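Local coordinates for arginase (Thermus thermophilus, PDB 2EF5), which probably hydrolyses L-arginine to L-ornithine and urea at a site that holds two manganese ions per subunit, at residues G166-D171 with A218-P223; I90-D95 with L258-V263. One frame throughout, in Å; residues are numbered along the deposited sequence.

Contact 1: residues G166-D171 with A218-P223; sequences GVRSLD and ADVLDP. With MN (manganese (II) ion), chain G.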
ATOM      1  N   GLY A 166     -19.569  -4.584 -14.759  1.00 18.24           N
ATOM      2  CA  GLY A 166     -19.020  -4.497 -16.101  1.00 19.43           C
ATOM      3  C   GLY A 166     -18.498  -3.139 -16.530  1.00 21.28           C
ATOM      4  O   GLY A 166     -18.090  -2.975 -17.676  1.00 18.92           O
ATOM      5  N   VAL A 167     -18.494  -2.171 -15.618  1.00 20.46           N
ATOM      6  CA  VAL A 167     -18.042  -0.824 -15.949  1.00 22.09           C
ATOM      7  C   VAL A 167     -16.588  -0.761 -16.402  1.00 22.81           C
ATOM      8  O   VAL A 167     -15.712  -1.385 -15.802  1.00 23.91           O
ATOM      9  CB  VAL A 167     -18.251   0.132 -14.749  1.00 22.02           C
ATOM     10  CG1 VAL A 167     -17.658   1.485 -15.048  1.00 23.52           C
ATOM     11  CG2 VAL A 167     -19.735   0.266 -14.459  1.00 21.62           C
ATOM     12  N   ARG A 168     -16.331  -0.001 -17.462  1.00 23.54           N
ATOM     13  CA  ARG A 168     -14.973   0.136 -17.968  1.00 24.86           C
ATOM     14  C   ARG A 168     -14.686   1.540 -18.493  1.00 26.20           C
ATOM     15  O   ARG A 168     -13.648   1.779 -19.103  1.00 26.16           O
ATOM     16  CB  ARG A 168     -14.719  -0.902 -19.067  1.00 25.79           C
ATOM     17  CG  ARG A 168     -15.352  -0.581 -20.405  1.00 26.81           C
ATOM     18  CD  ARG A 168     -15.452  -1.817 -21.290  1.00 30.48           C
ATOM     19  NE  ARG A 168     -16.437  -2.719 -20.725  1.00 33.32           N
ATOM     20  CZ  ARG A 168     -17.409  -3.308 -21.408  1.00 29.27           C
ATOM     21  NH1 ARG A 168     -17.543  -3.113 -22.714  1.00 25.75           N
ATOM     22  NH2 ARG A 168     -18.269  -4.076 -20.762  1.00 31.70           N
ATOM     23  N   SER A 169     -15.605   2.468 -18.259  1.00 27.13           N
ATOM     24  CA  SER A 169     -15.421   3.840 -18.720  1.00 28.91           C
ATOM     25  C   SER A 169     -16.200   4.803 -17.832  1.00 29.82           C
ATOM     26  O   SER A 169     -17.431   4.751 -17.776  1.00 29.87           O
ATOM     27  CB  SER A 169     -15.882   3.976 -20.174  1.00 30.13           C
ATOM     28  OG  SER A 169     -15.663   5.294 -20.652  1.00 30.77           O
ATOM     29  N   LEU A 170     -15.468   5.681 -17.144  1.00 29.94           N
ATOM     30  CA  LEU A 170     -16.061   6.654 -16.227  1.00 30.44           C
ATOM     31  C   LEU A 170     -15.488   8.059 -16.386  1.00 31.97           C
ATOM     32  O   LEU A 170     -14.318   8.231 -16.739  1.00 31.63           O
ATOM     33  CB  LEU A 170     -15.829   6.219 -14.778  1.00 29.19           C
ATOM     34  CG  LEU A 170     -16.419   4.897 -14.300  1.00 28.99           C
ATOM     35  CD1 LEU A 170     -15.829   4.537 -12.948  1.00 28.37           C
ATOM     36  CD2 LEU A 170     -17.929   5.013 -14.226  1.00 28.83           C
ATOM     37  N   ASP A 171     -16.321   9.059 -16.117  1.00 32.70           N
ATOM     38  CA  ASP A 171     -15.881  10.447 -16.180  1.00 34.60           C
ATOM     39  C   ASP A 171     -15.369  10.806 -14.783  1.00 34.27           C
ATOM     40  O   ASP A 171     -15.805  10.228 -13.786  1.00 33.99           O
ATOM     41  CB  ASP A 171     -17.043  11.369 -16.574  1.00 35.81           C
ATOM     42  CG  ASP A 171     -17.554  11.102 -17.979  1.00 38.45           C
ATOM     43  OD1 ASP A 171     -16.720  11.068 -18.909  1.00 39.95           O
ATOM     44  OD2 ASP A 171     -18.784  10.933 -18.158  1.00 38.92           O
ATOM     45  N   ALA A 218     -26.669  -3.017 -23.679  1.00 18.76           N
ATOM     46  CA  ALA A 218     -25.980  -3.876 -24.635  1.00 18.86           C
ATOM     47  C   ALA A 218     -24.483  -3.628 -24.694  1.00 19.02           C
ATOM     48  O   ALA A 218     -23.719  -4.545 -24.994  1.00 20.13           O
ATOM     49  CB  ALA A 218     -26.586  -3.694 -26.033  1.00 17.12           C
ATOM     50  N   ASP A 219     -24.056  -2.401 -24.410  1.00 18.75           N
ATOM     51  CA  ASP A 219     -22.638  -2.096 -24.491  1.00 19.19           C
ATOM     52  C   ASP A 219     -21.762  -2.725 -23.419  1.00 18.59           C
ATOM     53  O   ASP A 219     -20.558  -2.533 -23.440  1.00 17.72           O
ATOM     54  CB  ASP A 219     -22.399  -0.582 -24.534  1.00 20.03           C
ATOM     55  CG  ASP A 219     -22.623   0.098 -23.197  1.00 22.56           C
ATOM     56  OD1 ASP A 219     -22.767  -0.576 -22.160  1.00 23.75           O
ATOM     57  OD2 ASP A 219     -22.640   1.341 -23.189  1.00 28.49           O
ATOM     58  N   VAL A 220     -22.349  -3.474 -22.487  1.00 18.73           N
ATOM     59  CA  VAL A 220     -21.540  -4.115 -21.451  1.00 18.31           C
ATOM     60  C   VAL A 220     -20.795  -5.285 -22.092  1.00 18.64           C
ATOM     61  O   VAL A 220     -19.732  -5.690 -21.634  1.00 17.10           O
ATOM     62  CB  VAL A 220     -22.411  -4.644 -20.280  1.00 16.91           C
ATOM     63  CG1 VAL A 220     -23.206  -5.863 -20.718  1.00 16.26           C
ATOM     64  CG2 VAL A 220     -21.529  -4.975 -19.092  1.00 14.76           C
ATOM     65  N   LEU A 221     -21.372  -5.816 -23.164  1.00 18.41           N
ATOM     66  CA  LEU A 221     -20.784  -6.936 -23.884  1.00 19.03           C
ATOM     67  C   LEU A 221     -19.620  -6.419 -24.701  1.00 18.79           C
ATOM     68  O   LEU A 221     -19.622  -5.271 -25.129  1.00 19.12           O
ATOM     69  CB  LEU A 221     -21.812  -7.560 -24.828  1.00 19.71           C
ATOM     70  CG  LEU A 221     -23.051  -8.163 -24.174  1.00 22.29           C
ATOM     71  CD1 LEU A 221     -24.080  -8.481 -25.240  1.00 22.01           C
ATOM     72  CD2 LEU A 221     -22.661  -9.412 -23.393  1.00 24.87           C
ATOM     73  N   ASP A 222     -18.625  -7.261 -24.929  1.00 19.11           N
ATOM     74  CA  ASP A 222     -17.489  -6.817 -25.712  1.00 20.56           C
ATOM     75  C   ASP A 222     -18.012  -6.377 -27.081  1.00 21.16           C
ATOM     76  O   ASP A 222     -18.937  -6.987 -27.619  1.00 21.47           O
ATOM     77  CB  ASP A 222     -16.471  -7.949 -25.885  1.00 21.92           C
ATOM     78  CG  ASP A 222     -15.156  -7.451 -26.413  1.00 24.63           C
ATOM     79  OD1 ASP A 222     -14.396  -6.840 -25.627  1.00 24.27           O
ATOM     80  OD2 ASP A 222     -14.885  -7.638 -27.620  1.00 27.20           O
ATOM     81  N   PRO A 223     -17.440  -5.302 -27.650  1.00 22.68           N
ATOM     82  CA  PRO A 223     -17.863  -4.791 -28.963  1.00 24.91           C
ATOM     83  C   PRO A 223     -17.746  -5.843 -30.067  1.00 26.84           C
ATOM     84  O   PRO A 223     -18.525  -5.858 -31.020  1.00 26.07           O
ATOM     85  CB  PRO A 223     -16.919  -3.612 -29.193  1.00 26.19           C
ATOM     86  CG  PRO A 223     -16.676  -3.099 -27.802  1.00 23.66           C
ATOM     87  CD  PRO A 223     -16.467  -4.389 -27.022  1.00 23.92           C
TER
HETATM   88 MN    MN G1101     -23.743   2.294 -21.522  1.00 42.16          MN
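Arg168 gives this contact its polar part by turning a guanidinium toward the backbone carbonyls of the 3-10 turn at residues 218-220. Its chi1 of 76° sets CG between the backbone N and carbonyl carbon, and a further bend at chi3 swings the head back over its own chain. Arg168 NH2 therefore donates to Gly166 O at 3.3 Å, in the plane of that carbonyl and on a lone pair. Across the gap, Arg168 NH1 makes a weak, bent bond to Asp219 O at 3.2 Å, while Arg168 NH2 meets Val220 O near the guanidinium plane; the modelled 2.3 Å between Arg168 NH2 and Val220 O is too short for its exact length to be trusted. NH1 has another partner in Val233 O.

Apolar packing is slight. Val220 CG2 rests 3.9 Å from Gly166 CA.

The third element is metal coordination. Asp219 binds manganese through OD2 at 2.2 Å, while its OD1, 3.1 Å from the ion, accepts a bond from Ala119 N. Asp118, His120 and Asp217 also belong to this site, and Asp217 with Asp219 forms the DxD pattern that follows strand 212-217. Ile289 of a second subunit packs on Arg168.

Thus a metal ligand supplies its carboxylate to the ion and its carbonyl, weakly, to an arginine; that arginine gathers the main-chain oxygens of Gly166, Asp219, Val220 and Val233, which is consistent with holding the turn from which the ligand projects.

Contact 2: residues I90-D95 with L258-V263; sequences IVLGGD and LDLVEV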
ATOM      1  N   ILE A  90     -40.667  -6.116 -19.045  1.00 20.96           N
ATOM      2  CA  ILE A  90     -39.417  -6.040 -19.785  1.00 19.65           C
ATOM      3  C   ILE A  90     -39.560  -4.813 -20.669  1.00 20.01           C
ATOM      4  O   ILE A  90     -40.454  -4.747 -21.518  1.00 21.19           O
ATOM      5  CB  ILE A  90     -39.186  -7.251 -20.700  1.00 20.07           C
ATOM      6  CG1 ILE A  90     -39.065  -8.530 -19.870  1.00 18.56           C
ATOM      7  CG2 ILE A  90     -37.913  -7.026 -21.523  1.00 18.19           C
ATOM      8  CD1 ILE A  90     -38.882  -9.782 -20.717  1.00 19.86           C
ATOM      9  N   VAL A  91     -38.684  -3.839 -20.465  1.00 18.75           N
ATOM     10  CA  VAL A  91     -38.731  -2.616 -21.241  1.00 19.05           C
ATOM     11  C   VAL A  91     -37.631  -2.626 -22.296  1.00 18.55           C
ATOM     12  O   VAL A  91     -36.458  -2.761 -21.978  1.00 19.32           O
ATOM     13  CB  VAL A  91     -38.561  -1.387 -20.324  1.00 19.71           C
ATOM     14  CG1 VAL A  91     -38.710  -0.107 -21.134  1.00 20.26           C
ATOM     15  CG2 VAL A  91     -39.588  -1.444 -19.189  1.00 20.75           C
ATOM     16  N   LEU A  92     -38.037  -2.493 -23.554  1.00 18.27           N
ATOM     17  CA  LEU A  92     -37.123  -2.483 -24.686  1.00 19.46           C
ATOM     18  C   LEU A  92     -36.809  -1.043 -24.966  1.00 22.13           C
ATOM     19  O   LEU A  92     -37.705  -0.214 -25.118  1.00 22.56           O
ATOM     20  CB  LEU A  92     -37.782  -3.086 -25.922  1.00 18.34           C
ATOM     21  CG  LEU A  92     -38.537  -4.394 -25.699  1.00 19.38           C
ATOM     22  CD1 LEU A  92     -39.125  -4.862 -27.021  1.00 20.49           C
ATOM     23  CD2 LEU A  92     -37.601  -5.450 -25.120  1.00 17.41           C
ATOM     24  N   GLY A  93     -35.538  -0.714 -25.064  1.00 22.56           N
ATOM     25  CA  GLY A  93     -35.289   0.678 -25.301  1.00 25.23           C
ATOM     26  C   GLY A  93     -34.305   1.132 -26.328  1.00 28.21           C
ATOM     27  O   GLY A  93     -33.708   0.367 -27.092  1.00 28.23           O
ATOM     28  N   GLY A  94     -34.224   2.453 -26.340  1.00 29.63           N
ATOM     29  CA  GLY A  94     -33.302   3.174 -27.158  1.00 26.93           C
ATOM     30  C   GLY A  94     -32.461   3.646 -25.990  1.00 26.16           C
ATOM     31  O   GLY A  94     -31.871   2.811 -25.297  1.00 22.53           O
ATOM     32  N   ASP A  95     -32.465   4.951 -25.729  1.00 24.08           N
ATOM     33  CA  ASP A  95     -31.687   5.540 -24.644  1.00 24.67           C
ATOM     34  C   ASP A  95     -31.892   4.896 -23.287  1.00 23.67           C
ATOM     35  O   ASP A  95     -33.011   4.558 -22.912  1.00 23.33           O
ATOM     36  CB  ASP A  95     -32.021   7.028 -24.477  1.00 27.56           C
ATOM     37  CG  ASP A  95     -31.786   7.828 -25.730  1.00 30.51           C
ATOM     38  OD1 ASP A  95     -30.792   7.551 -26.431  1.00 33.12           O
ATOM     39  OD2 ASP A  95     -32.588   8.749 -26.001  1.00 32.84           O
ATOM     40  N   LEU A 258     -36.910  -6.020 -15.877  1.00 18.63           N
ATOM     41  CA  LEU A 258     -35.729  -5.948 -16.730  1.00 18.82           C
ATOM     42  C   LEU A 258     -35.780  -4.907 -17.839  1.00 18.00           C
ATOM     43  O   LEU A 258     -36.822  -4.730 -18.470  1.00 17.84           O
ATOM     44  CB  LEU A 258     -35.510  -7.329 -17.374  1.00 15.98           C
ATOM     45  CG  LEU A 258     -34.545  -7.449 -18.558  1.00 15.42           C
ATOM     46  CD1 LEU A 258     -33.120  -7.363 -18.044  1.00 14.36           C
ATOM     47  CD2 LEU A 258     -34.757  -8.767 -19.279  1.00 16.67           C
ATOM     48  N   ASP A 259     -34.658  -4.222 -18.070  1.00 18.04           N
ATOM     49  CA  ASP A 259     -34.563  -3.270 -19.180  1.00 16.78           C
ATOM     50  C   ASP A 259     -33.535  -3.853 -20.146  1.00 16.01           C
ATOM     51  O   ASP A 259     -32.499  -4.354 -19.715  1.00 14.92           O
ATOM     52  CB  ASP A 259     -34.022  -1.890 -18.771  1.00 18.99           C
ATOM     53  CG  ASP A 259     -34.786  -1.250 -17.635  1.00 20.32           C
ATOM     54  OD1 ASP A 259     -36.019  -1.386 -17.567  1.00 22.37           O
ATOM     55  OD2 ASP A 259     -34.127  -0.585 -16.814  1.00 22.90           O
ATOM     56  N   LEU A 260     -33.821  -3.775 -21.442  1.00 16.24           N
ATOM     57  CA  LEU A 260     -32.903  -4.230 -22.487  1.00 16.70           C
ATOM     58  C   LEU A 260     -32.722  -2.956 -23.301  1.00 16.36           C
ATOM     59  O   LEU A 260     -33.569  -2.611 -24.119  1.00 15.08           O
ATOM     60  CB  LEU A 260     -33.541  -5.326 -23.342  1.00 17.17           C
ATOM     61  CG  LEU A 260     -33.868  -6.640 -22.633  1.00 17.99           C
ATOM     62  CD1 LEU A 260     -34.531  -7.588 -23.629  1.00 16.44           C
ATOM     63  CD2 LEU A 260     -32.592  -7.269 -22.076  1.00 17.58           C
ATOM     64  N   VAL A 261     -31.624  -2.248 -23.063  1.00 15.67           N
ATOM     65  CA  VAL A 261     -31.406  -0.965 -23.717  1.00 17.48           C
ATOM     66  C   VAL A 261     -30.174  -0.799 -24.595  1.00 18.25           C
ATOM     67  O   VAL A 261     -29.301  -1.657 -24.652  1.00 17.87           O
ATOM     68  CB  VAL A 261     -31.346   0.166 -22.657  1.00 17.70           C
ATOM     69  CG1 VAL A 261     -32.610   0.155 -21.789  1.00 19.46           C
ATOM     70  CG2 VAL A 261     -30.112  -0.027 -21.773  1.00 16.46           C
ATOM     71  N   GLU A 262     -30.140   0.350 -25.265  1.00 20.69           N
ATOM     72  CA  GLU A 262     -29.045   0.778 -26.128  1.00 21.82           C
ATOM     73  C   GLU A 262     -28.726  -0.067 -27.367  1.00 22.02           C
ATOM     74  O   GLU A 262     -27.632   0.032 -27.925  1.00 21.61           O
ATOM     75  CB  GLU A 262     -27.788   0.970 -25.273  1.00 22.56           C
ATOM     76  CG  GLU A 262     -27.909   2.080 -24.211  1.00 26.13           C
ATOM     77  CD  GLU A 262     -27.816   3.488 -24.799  1.00 28.64           C
ATOM     78  OE1 GLU A 262     -26.980   3.702 -25.697  1.00 30.42           O
ATOM     79  OE2 GLU A 262     -28.564   4.387 -24.357  1.00 29.74           O
ATOM     80  N   VAL A 263     -29.667  -0.893 -27.803  1.00 21.89           N
ATOM     81  CA  VAL A 263     -29.449  -1.683 -29.009  1.00 22.50           C
ATOM     82  C   VAL A 263     -29.590  -0.719 -30.201  1.00 22.24           C
ATOM     83  O   VAL A 263     -30.602  -0.029 -30.332  1.00 21.30           O
ATOM     84  CB  VAL A 263     -30.499  -2.821 -29.134  1.00 22.64           C
ATOM     85  CG1 VAL A 263     -30.322  -3.554 -30.455  1.00 21.55           C
ATOM     86  CG2 VAL A 263     -30.349  -3.791 -27.970  1.00 21.08           C
TER
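Leu260 holds CG beside its backbone N (chi1 -65°) and its chain extended, which carries CD1 within 4.0 Å of both Ile90 CG2 and Leu92 CD2. It crosses Ile90 at a slant but runs alongside Leu92, and Leu258 joins the same face of the sheet. Farther on, Glu262 bends at chi2 (-75°) and brings OE2 back to 3.3 Å from Asp95 CA.

The backbones of two neighbouring strands, 87-93 and 255-261, pair in parallel, the axes of their short segments 14° apart. Val91 N donates to Leu258 O and Val91 O receives Leu260 N, both at 2.9 Å; Leu260 O then accepts Gly93 N. Past the strands Glu262 N bonds to Gly94 O at 3.0 Å, whereas the buried Gly93 O finds no partner.

On the opposite face Asp259 lies beside Val91, its OD1 3.8 Å from Val91 CB. Ser102 bonds to that oxygen, and Ser99 and Ser215 bond to OD2, satisfying a buried carboxylate within the sheet packing.

Asp95 OD2 accepts a bond from Leu12 N. Glu262 OE2 bonds to the backbone N of His96, a manganese ligand, which probably helps position it. The Glu262 side chain lies next to Asp217, its nearest atom about 5 Å from a manganese ion, and probably faces the substrate's guanidinium, as the equivalent glutamate does in other arginases.

How the contacts relate
The two contacts share the eight-stranded parallel sheet of the arginase fold, with centres 15 Å apart. Along the chain contact 1 is nested inside contact 2, the order being 90-95, 166-171, 218-223 and 258-263. Contact 2 joins adjacent strands, whereas contact 1 spans the C-terminal ends of strands 162-167 and 212-217, between which strand 113-117 runs. Strands 255-261 and 212-217 are neighbours, so the contacts meet directly: Ala218 N lies 3.1 Å from Val261 O, a probable hydrogen bond, and Ala218 CB packs on Val263 CG2. Helix 272-284 covers residues of both. Both reach the C-terminal edge of the sheet, where the manganese ligands assemble.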